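Local coordinates for protein 3-polyprenyl-4-hydroxybenzoate decarboxylase and related decarboxylases (Pelotomaculum thermopropionicum, PDB 6H6X) that is a UbiD-family, prenylated-FMN-dependent decarboxylase, probably of furan and other aromatic acids, that can also carboxylate 2-furoic acid to 2,5-furandicarboxylic acid, at residues E7-L12 and T58-D63. The protein carries 8 engineered substitutions. Numbering follows the deposited sequence.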
loop_
_atom_site.group_PDB
_atom_site.type_symbol
_atom_site.label_atom_id
_atom_site.label_comp_id
_atom_site.label_asym_id
_atom_site.label_seq_id
_atom_site.Cartn_x
_atom_site.Cartn_y
_atom_site.Cartn_z
ATOM N N GLU B 7 24.010 21.833 -9.230
ATOM C CA GLU B 7 24.742 20.653 -8.793
ATOM C C GLU B 7 23.797 19.507 -8.392
ATOM O O GLU B 7 24.026 18.355 -8.783
ATOM C CB GLU B 7 25.770 21.016 -7.722
ATOM C CG GLU B 7 26.990 21.661 -8.410
ATOM C CD GLU B 7 27.803 22.606 -7.550
ATOM O OE1 GLU B 7 28.142 22.189 -6.412
ATOM O OE2 GLU B 7 28.118 23.739 -8.026
ATOM N N TRP B 8 22.694 19.835 -7.708
ATOM C CA TRP B 8 21.740 18.811 -7.362
ATOM C C TRP B 8 21.191 18.171 -8.610
ATOM O O TRP B 8 21.082 16.967 -8.657
ATOM C CB TRP B 8 20.573 19.344 -6.489
ATOM C CG TRP B 8 19.640 18.255 -6.134
ATOM C CD1 TRP B 8 18.434 17.993 -6.705
ATOM C CD2 TRP B 8 19.875 17.224 -5.204
ATOM N NE1 TRP B 8 17.885 16.892 -6.150
ATOM C CE2 TRP B 8 18.754 16.384 -5.230
ATOM C CE3 TRP B 8 20.940 16.930 -4.328
ATOM C CZ2 TRP B 8 18.643 15.249 -4.426
ATOM C CZ3 TRP B 8 20.841 15.823 -3.516
ATOM C CH2 TRP B 8 19.701 14.981 -3.571
ATOM N N LEU B 9 20.846 18.960 -9.623
ATOM C CA LEU B 9 20.393 18.339 -10.893
ATOM C C LEU B 9 21.447 17.442 -11.559
ATOM O O LEU B 9 21.087 16.437 -12.176
ATOM C CB LEU B 9 19.884 19.368 -11.892
ATOM C CG LEU B 9 18.724 20.214 -11.440
ATOM C CD1 LEU B 9 18.357 21.197 -12.524
ATOM C CD2 LEU B 9 17.511 19.361 -11.071
ATOM N N ALA B 10 22.724 17.788 -11.414
ATOM C CA ALA B 10 23.826 16.961 -11.924
ATOM C C ALA B 10 23.868 15.631 -11.192
ATOM O O ALA B 10 23.902 14.581 -11.832
ATOM C CB ALA B 10 25.172 17.691 -11.799
ATOM N N PHE B 11 23.846 15.676 -9.864
ATOM C CA PHE B 11 23.711 14.467 -9.026
ATOM C C PHE B 11 22.528 13.578 -9.435
ATOM O O PHE B 11 22.679 12.362 -9.539
ATOM C CB PHE B 11 23.577 14.885 -7.568
ATOM C CG PHE B 11 23.425 13.739 -6.595
ATOM C CD1 PHE B 11 24.545 13.079 -6.087
ATOM C CD2 PHE B 11 22.163 13.367 -6.135
ATOM C CE1 PHE B 11 24.414 12.041 -5.172
ATOM C CE2 PHE B 11 22.020 12.335 -5.225
ATOM C CZ PHE B 11 23.147 11.664 -4.745
ATOM N N LEU B 12 21.357 14.165 -9.697
ATOM C CA LEU B 12 20.201 13.350 -10.114
ATOM C C LEU B 12 20.411 12.721 -11.508
ATOM O O LEU B 12 20.035 11.565 -11.728
ATOM C CB LEU B 12 18.891 14.165 -10.130
ATOM C CG LEU B 12 18.295 14.777 -8.870
ATOM C CD1 LEU B 12 17.100 15.632 -9.258
ATOM C CD2 LEU B 12 17.853 13.702 -7.919
ATOM N N THR B 58 10.651 19.980 -11.776
ATOM C CA THR B 58 9.784 19.549 -10.681
ATOM C C THR B 58 10.259 18.198 -10.145
ATOM O O THR B 58 10.918 17.462 -10.854
ATOM C CB THR B 58 8.301 19.549 -11.061
ATOM O OG1 THR B 58 7.486 19.372 -9.875
ATOM C CG2 THR B 58 8.000 18.488 -12.082
ATOM N N GLY B 59 9.994 17.946 -8.857
ATOM C CA GLY B 59 10.259 16.651 -8.241
ATOM C C GLY B 59 11.748 16.436 -7.976
ATOM O O GLY B 59 12.277 15.387 -8.310
ATOM N N LEU B 60 12.399 17.406 -7.338
ATOM C CA LEU B 60 13.852 17.338 -7.016
ATOM C C LEU B 60 14.233 16.223 -6.107
ATOM O O LEU B 60 15.340 15.666 -6.216
ATOM C CB LEU B 60 14.362 18.642 -6.380
ATOM C CG LEU B 60 14.190 19.895 -7.243
ATOM C CD1 LEU B 60 14.766 21.080 -6.524
ATOM C CD2 LEU B 60 14.855 19.705 -8.588
ATOM N N ALA B 61 13.325 15.881 -5.209
ATOM C CA ALA B 61 13.501 14.729 -4.337
ATOM C C ALA B 61 12.115 14.233 -3.946
ATOM O O ALA B 61 11.300 15.014 -3.474
ATOM C CB ALA B 61 14.282 15.148 -3.089
ATOM N N GLY B 62 11.863 12.953 -4.144
ATOM C CA GLY B 62 10.562 12.361 -3.954
ATOM C C GLY B 62 10.552 11.071 -3.166
ATOM O O GLY B 62 9.587 10.332 -3.234
ATOM N N ASP B 63 11.626 10.820 -2.421
ATOM C CA ASP B 63 11.752 9.665 -1.576
ATOM C C ASP B 63 12.799 9.968 -0.536
ATOM O O ASP B 63 13.582 10.918 -0.683
ATOM C CB ASP B 63 12.061 8.406 -2.383
ATOM C CG ASP B 63 13.465 8.409 -3.031
ATOM O OD1 ASP B 63 14.480 8.711 -2.333
ATOM O OD2 ASP B 63 13.548 8.057 -4.237
#
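The indole of W8, on helix 5-14, donates its N-H to the backbone carbonyl of L60, in the loop leading from strand 56-58 to helix 64-70. With CG anti to the backbone N (chi1 -179°), W8 swings its ring off the helix toward that loop. From CB outward, CG carries the ring, and W8 CD1 comes first, 4.1 Å from L60 CB. Next is W8 NE1, whose hydrogen bond to L60 O is 2.8 Å long and fairly straight, 161° at the hydrogen. The oxygen lies almost in the indole plane, at the ring's edge, whereas NE1 stands above the carbonyl plane. Past NE1, W8 CE2 and then CZ2 also border L60 O, CE2 at 3.6 Å, while F11 CD2 rests over the rim of one ring face. Tryptophan suits this place because it combines one N-H donor with a broad apolar surface, which also meets H193 and A70.

One turn along the helix, both methyls of L12 lie against L60 O, L12 CD1 at 3.5 Å. L60 sends its own chain to L9, where L60 CD2 and L9 CD2 meet at 3.7 Å; E295 OE1 and OE2 take the N-H groups of G59 and L60. Leucines suit these buried positions because their branched ends pack without needing polar partners. A phenylalanine in place of W8 would probably leave the L60 carbonyl without its indole donor. Within the N-terminal domain, one polar bond bordered by leucine side chains thus joins loop to helix, the indole probably satisfying a buried carbonyl while methyls pack around it.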